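Local coordinates for protein CaaX farnesyltransferase beta subunit Ram1 (Aspergillus fumigatus, PDB 4L9P) that probably transfers a farnesyl group from farnesyl diphosphate to a cysteine near the C-terminus of target proteins, working as a zinc-dependent heterodimer with an alpha subunit, at residues B[286-291]-B[323-328]; B[330-335]-B[380-385]; B[300-305]-B[317-322]; B[77-82]-B[100-105]; B[206-211]-B[257-262]. All coordinates share one frame; numbering follows the deposited sequence. Where two conformers were deposited one is given.

Interaction 1. Residues B[286-291]-B[323-328]; sequences DGLPEY and CLLGRP
Leu325 reaches across to Leu288 and Pro289, joining the start of one helix to the link between two others in the prenyltransferase alpha-alpha toroid. It lies in the link between helices 312-323 and 328-335. Leu288 and Pro289 open the short helix 288-293. The contact is wholly apolar, and no hydrogen bond crosses it. The isobutyl group of Leu325 divides its two methyls between the partners. CD1 lies over one face of the proline ring, 3.9 Å from Pro289 CD and about as far from CB. CD2 takes the other partner, with Leu325 CD2 4.3 Å from Leu288 CD2. A chi1 of -51° turns this isobutyl group away from the carbonyl and toward the helix start. Leu288 also packs on Ala254 and Met258, so it joins this contact to the preceding helix 251-263. Pro289 rests on Leu322 and Tyr335 as well.

Polar bonds act on the side of the first segment. Gly287 has positive phi (80°) and is the N-cap. Its carbonyl starts the helix, with Tyr291 N 3.0 Å from Gly287 O. Ahead of it, the carboxylate of Asp286 is held through OD2 by the backbone N atoms of Glu282 and Thr283. The site of contact is partly buried, and the Leu288 side chain is about 14 Å from the bound farnesyl analogue. At the proline, Pro289 CG is also close, 4.1 Å from Leu325 CD1.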
# COMPACT_ATOMS: atom_id res chain seq x y z
N ASP B 286 -21.23 5.22 -0.44
CA ASP B 286 -21.81 5.34 -1.79
C ASP B 286 -20.72 5.56 -2.81
O ASP B 286 -19.92 6.48 -2.67
CB ASP B 286 -22.77 6.50 -1.80
CG ASP B 286 -24.17 6.14 -1.41
OD1 ASP B 286 -24.50 4.95 -1.37
OD2 ASP B 286 -24.96 7.10 -1.20
N GLY B 287 -20.66 4.70 -3.83
CA GLY B 287 -19.71 4.83 -4.92
C GLY B 287 -18.34 4.31 -4.52
O GLY B 287 -17.42 4.28 -5.37
N LEU B 288 -18.16 3.87 -3.28
CA LEU B 288 -16.82 3.48 -2.78
C LEU B 288 -16.29 2.13 -3.32
O LEU B 288 -15.21 2.09 -3.87
CB LEU B 288 -16.80 3.47 -1.25
CG LEU B 288 -15.46 3.06 -0.61
CD1 LEU B 288 -14.28 3.95 -1.11
CD2 LEU B 288 -15.63 3.16 0.89
N PRO B 289 -17.08 1.06 -3.26
CA PRO B 289 -16.51 -0.18 -3.84
C PRO B 289 -16.33 -0.04 -5.37
O PRO B 289 -15.41 -0.67 -5.92
CB PRO B 289 -17.52 -1.29 -3.45
CG PRO B 289 -18.84 -0.53 -3.27
CD PRO B 289 -18.44 0.86 -2.70
N GLU B 290 -17.21 0.70 -6.05
CA GLU B 290 -17.01 0.94 -7.47
C GLU B 290 -15.68 1.69 -7.73
O GLU B 290 -14.93 1.33 -8.67
CB GLU B 290 -18.18 1.76 -8.03
CG GLU B 290 -19.52 1.02 -7.92
CD GLU B 290 -20.28 1.29 -6.65
OE1 GLU B 290 -19.73 1.79 -5.67
OE2 GLU B 290 -21.50 0.98 -6.62
N TYR B 291 -15.36 2.69 -6.90
CA TYR B 291 -14.10 3.40 -7.01
C TYR B 291 -12.95 2.39 -6.81
O TYR B 291 -11.97 2.38 -7.57
CB TYR B 291 -14.06 4.49 -5.95
CG TYR B 291 -12.69 5.04 -5.68
CD1 TYR B 291 -12.10 5.95 -6.54
CD2 TYR B 291 -11.96 4.60 -4.59
CE1 TYR B 291 -10.83 6.49 -6.29
CE2 TYR B 291 -10.73 5.08 -4.31
CZ TYR B 291 -10.12 5.98 -5.15
OH TYR B 291 -8.90 6.49 -4.78
N CYS B 323 -13.53 -5.14 2.77
CA CYS B 323 -14.00 -5.97 3.86
C CYS B 323 -14.65 -5.17 4.99
O CYS B 323 -15.24 -5.79 5.91
CB CYS B 323 -12.84 -6.86 4.40
SG CYS B 323 -12.36 -8.10 3.10
N LEU B 324 -14.54 -3.84 5.02
CA LEU B 324 -15.38 -3.03 5.90
C LEU B 324 -16.81 -2.81 5.36
O LEU B 324 -17.69 -2.25 6.06
CB LEU B 324 -14.73 -1.63 6.05
CG LEU B 324 -13.50 -1.61 6.91
CD1 LEU B 324 -12.91 -0.22 6.84
CD2 LEU B 324 -13.85 -1.90 8.37
N LEU B 325 -17.04 -3.22 4.12
CA LEU B 325 -18.34 -2.99 3.48
C LEU B 325 -19.29 -4.17 3.49
O LEU B 325 -20.48 -4.00 3.20
CB LEU B 325 -18.16 -2.52 2.02
CG LEU B 325 -17.18 -1.34 1.89
CD1 LEU B 325 -17.00 -0.98 0.40
CD2 LEU B 325 -17.63 -0.13 2.71
N GLY B 326 -18.78 -5.36 3.76
CA GLY B 326 -19.64 -6.55 3.81
C GLY B 326 -18.74 -7.76 3.96
O GLY B 326 -17.54 -7.61 4.27
N ARG B 327 -19.32 -8.96 3.79
CA ARG B 327 -18.53 -10.18 3.97
C ARG B 327 -17.53 -10.30 2.85
O ARG B 327 -17.83 -10.01 1.69
CB ARG B 327 -19.48 -11.37 3.94
CG ARG B 327 -20.39 -11.38 5.16
CD ARG B 327 -21.29 -12.58 5.15
NE ARG B 327 -21.90 -12.78 6.47
CZ ARG B 327 -22.46 -13.93 6.91
NH1 ARG B 327 -22.53 -15.01 6.13
NH2 ARG B 327 -22.98 -14.00 8.13
N PRO B 328 -16.30 -10.78 3.15
CA PRO B 328 -15.26 -10.88 2.11
C PRO B 328 -15.68 -11.69 0.88
O PRO B 328 -15.44 -11.30 -0.27
CB PRO B 328 -14.12 -11.57 2.84
CG PRO B 328 -14.29 -11.12 4.27
CD PRO B 328 -15.81 -11.11 4.49

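Interaction 2. Residues B[330-335]-B[380-385]; sequences VVVPRY and QAALDG
Val332 and Ala382 meet at their beta carbons, with Val332 CB 3.8 Å from Ala382 CB. The branch of the valine adds a second touch, as Val332 CG1 is 4.1 Å from the same methyl. That branch stands anti to the backbone N (chi1 176°). Pro333 supplies the border of the contact, its CD 4.4 Å from Ala382 CB. One alanine methyl is therefore covered by two consecutive residues of helix 328-335. Because the alanine is small, the backbones come near, with Val332 CA 6.2 Å from Ala382 CA.

The proline has no N-H to give to the preceding turn, and helix 328-335 is kinked there. Helix 375-384 ends just before Gly385, whose N still bonds to Ala381 O at 2.8 Å. Polar side chains of helix 375-384 tie it to the chain that follows. Gln380 binds Leu400 N and the side chain of Asn399, while Asp384 binds Val397 N and Ser396 OG. Ile338 of the next helix packs on Val332, Pro333 and Leu383. Leu319 and Cys323 of helix 312-323 cover Val332 further. Pro333 O and Tyr335 O bond to Ser227 and Lys230 of the alpha subunit, so the contact lies close to the interface between the toroid and that subunit.

No polar group crosses between the segments. Cohesion here comes from close packing of small aliphatic groups, which depends on fit and not on bond direction.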
# COMPACT_ATOMS: atom_id res chain seq x y z
N VAL B 330 -18.52 -11.95 -0.39
CA VAL B 330 -19.49 -11.21 -1.20
C VAL B 330 -18.79 -10.06 -1.88
O VAL B 330 -18.84 -9.92 -3.12
CB VAL B 330 -20.67 -10.68 -0.34
CG1 VAL B 330 -21.61 -9.77 -1.15
CG2 VAL B 330 -21.44 -11.91 0.25
N VAL B 331 -18.09 -9.24 -1.11
CA VAL B 331 -17.65 -7.97 -1.65
C VAL B 331 -16.41 -8.16 -2.54
O VAL B 331 -16.37 -7.60 -3.62
CB VAL B 331 -17.38 -6.95 -0.50
CG1 VAL B 331 -17.04 -5.61 -1.07
CG2 VAL B 331 -18.59 -6.85 0.44
N VAL B 332 -15.44 -8.98 -2.14
CA VAL B 332 -14.18 -9.01 -2.89
C VAL B 332 -14.39 -9.60 -4.30
O VAL B 332 -13.96 -9.00 -5.27
CB VAL B 332 -13.09 -9.75 -2.11
CG1 VAL B 332 -11.80 -9.86 -2.97
CG2 VAL B 332 -12.79 -8.98 -0.83
N PRO B 333 -15.16 -10.71 -4.48
CA PRO B 333 -15.33 -11.23 -5.86
C PRO B 333 -16.25 -10.35 -6.69
O PRO B 333 -16.15 -10.38 -7.92
CB PRO B 333 -15.95 -12.60 -5.67
CG PRO B 333 -15.69 -12.99 -4.22
CD PRO B 333 -15.66 -11.67 -3.47
N ARG B 334 -17.12 -9.57 -6.05
CA ARG B 334 -18.00 -8.72 -6.83
C ARG B 334 -17.20 -7.58 -7.43
O ARG B 334 -17.44 -7.22 -8.61
CB ARG B 334 -19.07 -8.16 -5.94
CG ARG B 334 -19.96 -7.15 -6.71
CD ARG B 334 -21.25 -6.79 -6.00
NE ARG B 334 -21.98 -5.79 -6.80
CZ ARG B 334 -23.08 -5.17 -6.40
NH1 ARG B 334 -23.58 -5.45 -5.21
NH2 ARG B 334 -23.68 -4.25 -7.18
N TYR B 335 -16.26 -6.99 -6.68
CA TYR B 335 -15.61 -5.75 -7.13
C TYR B 335 -14.19 -5.97 -7.67
O TYR B 335 -13.64 -5.07 -8.31
CB TYR B 335 -15.62 -4.69 -6.00
CG TYR B 335 -17.04 -4.24 -5.72
CD1 TYR B 335 -17.72 -3.37 -6.58
CD2 TYR B 335 -17.74 -4.75 -4.61
CE1 TYR B 335 -19.05 -3.03 -6.34
CE2 TYR B 335 -19.06 -4.40 -4.33
CZ TYR B 335 -19.69 -3.54 -5.22
OH TYR B 335 -21.00 -3.17 -4.98
N GLN B 380 -8.13 -15.08 1.35
CA GLN B 380 -8.49 -16.46 1.77
C GLN B 380 -9.92 -16.50 2.32
O GLN B 380 -10.70 -17.42 2.01
CB GLN B 380 -7.44 -16.95 2.73
CG GLN B 380 -6.11 -17.25 1.84
CD GLN B 380 -4.78 -17.45 2.55
OE1 GLN B 380 -3.76 -17.60 1.86
NE2 GLN B 380 -4.77 -17.51 3.87
N ALA B 381 -10.33 -15.47 3.06
CA ALA B 381 -11.73 -15.41 3.54
C ALA B 381 -12.69 -15.23 2.36
O ALA B 381 -13.83 -15.72 2.39
CB ALA B 381 -11.92 -14.25 4.52
N ALA B 382 -12.28 -14.47 1.34
CA ALA B 382 -13.15 -14.30 0.17
C ALA B 382 -13.39 -15.62 -0.55
O ALA B 382 -14.47 -15.84 -1.08
CB ALA B 382 -12.58 -13.24 -0.79
N LEU B 383 -12.39 -16.52 -0.51
CA LEU B 383 -12.49 -17.83 -1.13
C LEU B 383 -13.18 -18.85 -0.21
O LEU B 383 -13.96 -19.71 -0.70
CB LEU B 383 -11.09 -18.36 -1.43
CG LEU B 383 -10.32 -17.53 -2.49
CD1 LEU B 383 -8.91 -18.05 -2.70
CD2 LEU B 383 -11.11 -17.43 -3.80
N ASP B 384 -12.94 -18.77 1.10
CA ASP B 384 -13.51 -19.76 2.05
C ASP B 384 -14.93 -19.44 2.49
O ASP B 384 -15.73 -20.35 2.78
CB ASP B 384 -12.69 -19.77 3.33
CG ASP B 384 -11.35 -20.41 3.16
OD1 ASP B 384 -11.14 -21.16 2.16
OD2 ASP B 384 -10.49 -20.15 4.04
N GLY B 385 -15.26 -18.16 2.54
CA GLY B 385 -16.51 -17.72 3.13
C GLY B 385 -16.48 -17.68 4.64
O GLY B 385 -15.51 -18.12 5.30

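Interaction 3. Residues B[300-305]-B[317-322]; sequences GGISGS and CALACL
Ile302 lies against helix 312-323 and overlaps Ala318 with its branch methyl. Ile302 CG2 is 3.6 Å from Ala318 CB, a tight touch between two methyls. The longer arm goes to the neighbouring residue, with Ile302 CD1 4.0 Å from Leu319 CG. The same CD1 is also 4.0 Å from Ala318 CB, so the alanine methyl touches both branches of the isoleucine. With chi1 at -63°, CG1 stands beside the backbone N and sends CD1 toward Leu319, while CG2 faces Ala318. Cys295 and Met336 also pack on Ile302.

No hydrogen bond links the two segments. The loop is held by its own bonds. Ser303 OG donates to Ser305 O at 2.7 Å, approaching 49° out of the carbonyl plane. Cys295 O is a further hydrogen-bond partner of that hydroxyl. The backbone of Ile302 bonds to His311, which ties the loop to the start of helix 312-323. Gly304 N bonds to the hydroxyl of Tyr161 of the alpha subunit.

Leu319 also packs on Cys375, Leu378 and Val379 of helix 375-384. Cys317, one residue before Ala318, touches the bound farnesyl analogue. The Gly-Gly-Ile sequence resembles the Gly-Gly-Phe sequences that recur in this family. The loop before helix 312-323 thus folds back on it, and this helix brings Cys317 to the isoprenoid pocket of the alpha-alpha toroid.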
# COMPACT_ATOMS: atom_id res chain seq x y z
N GLY B 300 -3.71 -7.45 -12.20
CA GLY B 300 -4.53 -8.15 -11.19
C GLY B 300 -4.44 -7.44 -9.85
O GLY B 300 -5.37 -7.54 -9.06
N GLY B 301 -3.30 -6.78 -9.55
CA GLY B 301 -3.16 -6.03 -8.34
C GLY B 301 -3.95 -4.74 -8.37
O GLY B 301 -4.69 -4.49 -9.34
N ILE B 302 -3.73 -3.89 -7.39
CA ILE B 302 -4.57 -2.70 -7.17
C ILE B 302 -3.62 -1.54 -6.98
O ILE B 302 -2.63 -1.64 -6.21
CB ILE B 302 -5.46 -2.93 -5.94
CG1 ILE B 302 -6.40 -4.12 -6.22
CG2 ILE B 302 -6.28 -1.63 -5.67
CD1 ILE B 302 -7.00 -4.74 -4.90
N SER B 303 -3.91 -0.44 -7.67
CA SER B 303 -3.05 0.74 -7.60
C SER B 303 -3.58 1.80 -6.63
O SER B 303 -4.71 1.67 -6.11
CB SER B 303 -2.93 1.32 -8.99
OG SER B 303 -4.21 1.70 -9.51
N GLY B 304 -2.79 2.88 -6.41
CA GLY B 304 -3.25 3.88 -5.46
C GLY B 304 -4.42 4.69 -5.94
O GLY B 304 -5.22 5.20 -5.16
N SER B 305 -4.46 4.89 -7.25
CA SER B 305 -5.53 5.66 -7.87
C SER B 305 -5.70 5.03 -9.28
O SER B 305 -4.77 4.34 -9.76
CB SER B 305 -5.18 7.15 -7.88
OG SER B 305 -3.91 7.38 -8.44
N CYS B 317 -4.82 -1.63 1.29
CA CYS B 317 -5.85 -0.62 1.62
C CYS B 317 -7.20 -0.91 0.96
O CYS B 317 -8.25 -0.77 1.59
CB CYS B 317 -5.36 0.76 1.10
SG CYS B 317 -3.97 1.45 2.07
N ALA B 318 -7.18 -1.27 -0.32
CA ALA B 318 -8.42 -1.53 -1.05
C ALA B 318 -9.14 -2.77 -0.54
O ALA B 318 -10.36 -2.73 -0.38
CB ALA B 318 -8.16 -1.65 -2.57
N LEU B 319 -8.41 -3.87 -0.34
CA LEU B 319 -9.07 -5.12 0.08
C LEU B 319 -9.58 -4.97 1.51
O LEU B 319 -10.69 -5.42 1.81
CB LEU B 319 -8.09 -6.28 0.01
CG LEU B 319 -7.72 -6.68 -1.44
CD1 LEU B 319 -6.51 -7.62 -1.44
CD2 LEU B 319 -8.96 -7.29 -2.15
N ALA B 320 -8.80 -4.33 2.39
CA ALA B 320 -9.26 -4.15 3.76
C ALA B 320 -10.48 -3.22 3.75
O ALA B 320 -11.46 -3.46 4.46
CB ALA B 320 -8.13 -3.53 4.65
N CYS B 321 -10.46 -2.15 2.93
CA CYS B 321 -11.63 -1.28 2.85
C CYS B 321 -12.85 -2.06 2.33
O CYS B 321 -13.96 -1.87 2.87
CB CYS B 321 -11.29 -0.08 1.92
SG CYS B 321 -12.52 1.22 2.07
N LEU B 322 -12.67 -2.92 1.31
CA LEU B 322 -13.83 -3.72 0.81
C LEU B 322 -14.40 -4.59 1.92
O LEU B 322 -15.63 -4.71 2.04
CB LEU B 322 -13.42 -4.64 -0.36
CG LEU B 322 -13.25 -3.89 -1.68
CD1 LEU B 322 -12.71 -4.89 -2.70
CD2 LEU B 322 -14.54 -3.25 -2.22

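Interaction 4. Residues B[77-82]-B[100-105]; sequences REPPLI and KCLPLL
Leu102 has CG anti to its carbonyl carbon (chi1 -78°) and an extended second torsion (chi2 167°), and this brings its two methyls up against Arg77, Glu78 and Pro79. The CD2 methyl lies squarely over the flat face of the peptide between Arg77 and Glu78. Leu102 CD2 is 3.4 Å from Arg77 C. It is 3.6 Å from Arg77 O and 3.7 Å from Glu78 N, so carbonyl and amide share the touch. The other methyl meets a ring, with Leu102 CD1 4.4 Å from Pro79 CD.

The contact is therefore a leucine side chain on a backbone, with one looser aliphatic touch beside it. No hydrogen bond crosses. The CB bonds of Arg77 and Glu78 point away from the helix, which presents the main chain to the leucine. The polar end of Arg77 has its own partner, as NH1 bonds to Ile72 O. On the helix side, Leu105 N bonds to Cys101 O at 2.8 Å. The helix is kinked at Pro103, whose N has no bond to the turn before.

This is surface packing of the N-terminal arm on helix 89-105, far from the zinc and ligand sites. Further along the arm, Leu81 and Ile82 touch Lys337 and Glu257 of the alpha subunit. Cys101, Leu104 and Leu105 of helix 89-105 pack on helix 403-413, at Tyr409 and Cys413.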
# COMPACT_ATOMS: atom_id res chain seq x y z
N ARG B 77 18.83 -21.06 -0.12
CA ARG B 77 20.29 -21.01 -0.07
C ARG B 77 20.95 -20.74 -1.41
O ARG B 77 22.17 -20.71 -1.47
CB ARG B 77 20.84 -22.34 0.48
CG ARG B 77 20.26 -22.71 1.80
CD ARG B 77 20.93 -23.94 2.50
NE ARG B 77 21.58 -24.76 1.49
CZ ARG B 77 21.22 -25.97 1.09
NH1 ARG B 77 20.26 -26.64 1.70
NH2 ARG B 77 21.89 -26.54 0.10
N GLU B 78 20.17 -20.56 -2.47
CA GLU B 78 20.72 -20.42 -3.83
C GLU B 78 19.82 -19.43 -4.59
O GLU B 78 18.62 -19.30 -4.30
CB GLU B 78 20.69 -21.75 -4.60
CG GLU B 78 21.06 -22.93 -3.76
CD GLU B 78 21.00 -24.21 -4.56
OE1 GLU B 78 20.49 -24.17 -5.71
OE2 GLU B 78 21.46 -25.24 -4.06
N PRO B 79 20.40 -18.69 -5.54
CA PRO B 79 19.56 -17.87 -6.42
C PRO B 79 18.62 -18.75 -7.28
O PRO B 79 18.81 -19.97 -7.36
CB PRO B 79 20.58 -17.13 -7.28
CG PRO B 79 21.92 -17.31 -6.59
CD PRO B 79 21.83 -18.65 -5.93
N PRO B 80 17.62 -18.13 -7.95
CA PRO B 80 16.70 -18.90 -8.80
C PRO B 80 17.43 -19.63 -9.93
O PRO B 80 18.52 -19.21 -10.31
CB PRO B 80 15.74 -17.83 -9.35
CG PRO B 80 15.79 -16.68 -8.27
CD PRO B 80 17.23 -16.70 -7.80
N LEU B 81 16.84 -20.69 -10.45
CA LEU B 81 17.47 -21.48 -11.50
C LEU B 81 17.61 -20.74 -12.81
O LEU B 81 18.60 -20.92 -13.53
CB LEU B 81 16.62 -22.71 -11.79
CG LEU B 81 16.71 -23.84 -10.77
CD1 LEU B 81 15.91 -25.05 -11.29
CD2 LEU B 81 18.14 -24.31 -10.54
N ILE B 82 16.58 -19.98 -13.17
CA ILE B 82 16.55 -19.37 -14.49
C ILE B 82 17.22 -18.04 -14.40
O ILE B 82 16.88 -17.20 -13.53
CB ILE B 82 15.11 -19.16 -15.01
CG1 ILE B 82 14.41 -20.51 -15.22
CG2 ILE B 82 15.11 -18.34 -16.34
CD1 ILE B 82 12.88 -20.32 -15.38
N LYS B 100 23.15 -10.03 -0.57
CA LYS B 100 23.12 -9.60 0.83
C LYS B 100 22.28 -10.53 1.73
O LYS B 100 22.62 -10.75 2.91
CB LYS B 100 22.58 -8.18 0.95
CG LYS B 100 23.52 -7.10 0.43
CD LYS B 100 22.87 -5.72 0.54
CE LYS B 100 23.76 -4.69 -0.17
NZ LYS B 100 23.28 -3.30 -0.20
N CYS B 101 21.22 -11.09 1.18
CA CYS B 101 20.35 -11.93 2.00
C CYS B 101 20.92 -13.31 2.20
O CYS B 101 20.71 -13.88 3.27
CB CYS B 101 18.98 -12.06 1.33
SG CYS B 101 17.95 -10.60 1.45
N LEU B 102 21.69 -13.86 1.26
CA LEU B 102 22.09 -15.30 1.34
C LEU B 102 22.85 -15.68 2.61
O LEU B 102 22.49 -16.65 3.22
CB LEU B 102 22.79 -15.77 0.05
CG LEU B 102 21.81 -16.07 -1.09
CD1 LEU B 102 22.58 -16.21 -2.37
CD2 LEU B 102 21.00 -17.36 -0.79
N PRO B 103 23.84 -14.88 3.03
CA PRO B 103 24.55 -15.34 4.26
C PRO B 103 23.64 -15.29 5.46
O PRO B 103 23.80 -16.06 6.43
CB PRO B 103 25.69 -14.33 4.44
CG PRO B 103 25.49 -13.31 3.38
CD PRO B 103 24.54 -13.79 2.34
N LEU B 104 22.70 -14.34 5.49
CA LEU B 104 21.76 -14.24 6.61
C LEU B 104 20.73 -15.39 6.56
O LEU B 104 20.43 -15.99 7.62
CB LEU B 104 21.07 -12.88 6.54
CG LEU B 104 22.01 -11.68 6.81
CD1 LEU B 104 21.36 -10.42 6.23
CD2 LEU B 104 22.22 -11.50 8.28
N LEU B 105 20.18 -15.70 5.38
CA LEU B 105 19.31 -16.85 5.26
C LEU B 105 19.96 -18.15 5.74
O LEU B 105 19.32 -18.99 6.38
CB LEU B 105 18.84 -17.03 3.81
CG LEU B 105 17.88 -15.88 3.36
CD1 LEU B 105 17.93 -15.88 1.83
CD2 LEU B 105 16.45 -16.15 3.90

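Interaction 5. Residues B[206-211]-B[257-262]; sequences AVLSIA and AMVVHA
Val207 and Leu208 of one helix face Val260 and Val259 of another, paired in crossed order. Val207 meets Val260 methyl to methyl, with Val207 CG2 4.2 Å from Val260 CG2. Val260 CG1 is 4.3 Å from the same Val207 CG2, so Val207 ends opposite the fork of its partner. Leu208 meets Val259 through one methyl, with Leu208 CD2 4.3 Å from Val259 CG1. The CB bond of Leu208 does not point straight at the other helix. Its CG is turned beside the backbone N (chi1 -73°), and this brings CD2 back across to the valine.

All four residues are buried, and the touches are purely aliphatic and somewhat loose. The helices run in the same general direction, with Val207 CA 6.7 Å from Val260 CA. Helices of one layer run alike in an alpha-alpha toroid, while successive ones alternate.

The Val259 side chain is about 8 Å from the bound farnesyl analogue, one turn on from the pocket residues Tyr255 and Cys256. Beyond the contact, Leu208 packs on Tyr156 of helix 151-164. Ala206 and Ile210 turn to helix 173-183, and Ile210 also to helix 216-221. Met258 of helix 251-263 reaches Leu324, just after helix 312-323.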
# COMPACT_ATOMS: atom_id res chain seq x y z
N ALA B 206 -3.82 8.02 15.16
CA ALA B 206 -4.24 8.41 16.47
C ALA B 206 -5.37 7.52 17.01
O ALA B 206 -5.36 7.15 18.19
CB ALA B 206 -4.67 9.90 16.48
N VAL B 207 -6.38 7.25 16.18
CA VAL B 207 -7.46 6.37 16.64
C VAL B 207 -6.98 4.99 17.01
O VAL B 207 -7.43 4.42 18.01
CB VAL B 207 -8.59 6.32 15.57
CG1 VAL B 207 -9.65 5.24 15.90
CG2 VAL B 207 -9.27 7.69 15.49
N LEU B 208 -6.08 4.43 16.22
CA LEU B 208 -5.56 3.10 16.53
C LEU B 208 -4.72 3.15 17.82
O LEU B 208 -4.76 2.20 18.63
CB LEU B 208 -4.68 2.59 15.38
CG LEU B 208 -5.46 2.19 14.12
CD1 LEU B 208 -4.55 1.48 13.13
CD2 LEU B 208 -6.73 1.38 14.35
N SER B 209 -3.98 4.25 18.01
CA SER B 209 -3.22 4.39 19.27
C SER B 209 -4.14 4.46 20.47
O SER B 209 -3.88 3.86 21.52
CB SER B 209 -2.34 5.65 19.22
OG SER B 209 -1.33 5.56 18.20
N ILE B 210 -5.21 5.27 20.36
CA ILE B 210 -6.19 5.37 21.42
C ILE B 210 -6.84 4.03 21.69
O ILE B 210 -7.05 3.68 22.87
CB ILE B 210 -7.22 6.48 21.02
CG1 ILE B 210 -6.55 7.85 21.19
CG2 ILE B 210 -8.51 6.36 21.83
CD1 ILE B 210 -7.34 8.98 20.51
N ALA B 211 -7.14 3.27 20.63
CA ALA B 211 -7.73 1.95 20.81
C ALA B 211 -6.78 1.04 21.60
O ALA B 211 -7.20 0.28 22.47
CB ALA B 211 -8.10 1.31 19.45
N ALA B 257 -9.94 6.64 6.12
CA ALA B 257 -11.19 7.28 6.50
C ALA B 257 -12.18 6.24 7.00
O ALA B 257 -12.90 6.47 8.00
CB ALA B 257 -11.78 8.04 5.30
N MET B 258 -12.28 5.12 6.29
CA MET B 258 -13.30 4.13 6.69
C MET B 258 -12.95 3.37 7.95
O MET B 258 -13.87 2.99 8.69
CB MET B 258 -13.61 3.19 5.54
CG MET B 258 -14.34 3.93 4.40
SD MET B 258 -15.84 4.94 4.89
CE MET B 258 -16.80 3.75 5.79
N VAL B 259 -11.68 3.18 8.24
CA VAL B 259 -11.31 2.59 9.53
C VAL B 259 -11.66 3.55 10.64
O VAL B 259 -12.20 3.11 11.68
CB VAL B 259 -9.80 2.27 9.56
CG1 VAL B 259 -9.33 2.08 11.01
CG2 VAL B 259 -9.55 1.01 8.73
N VAL B 260 -11.33 4.85 10.51
CA VAL B 260 -11.75 5.81 11.55
C VAL B 260 -13.28 5.82 11.71
O VAL B 260 -13.80 5.80 12.84
CB VAL B 260 -11.27 7.20 11.21
CG1 VAL B 260 -11.87 8.30 12.12
CG2 VAL B 260 -9.70 7.22 11.30
N HIS B 261 -13.97 5.82 10.57
CA HIS B 261 -15.44 5.84 10.60
C HIS B 261 -15.97 4.64 11.36
O HIS B 261 -16.89 4.77 12.20
CB HIS B 261 -15.90 5.87 9.14
CG HIS B 261 -17.38 6.07 8.97
ND1 HIS B 261 -18.31 5.10 9.29
CD2 HIS B 261 -18.07 7.17 8.56
CE1 HIS B 261 -19.53 5.59 9.05
NE2 HIS B 261 -19.41 6.85 8.61
N ALA B 262 -15.46 3.45 11.05
CA ALA B 262 -15.94 2.22 11.68
C ALA B 262 -15.60 2.16 13.16
O ALA B 262 -16.46 1.84 13.99
CB ALA B 262 -15.31 0.98 11.01

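In the fold
None of the five contacts carries a hydrogen bond between its segments. Interactions 2, 3 and 5 are buried, interaction 1 is partly buried, and interaction 4 lies at the surface. Interactions 1, 2 and 3 form one cluster around helix 312-323 and the chain that follows it, where Leu322 touches Pro289 and Val331. Interaction 5 joins this cluster through Met258, which packs on Leu288, Leu324 and Cys321. Interaction 4 stands apart, about 40 Å between centres from interactions 1 and 5. The buried contacts are aliphatic side chain against aliphatic side chain, whereas the surface one sets a leucine on a peptide. Interactions 2, 3 and 4 have alpha-subunit partners nearby.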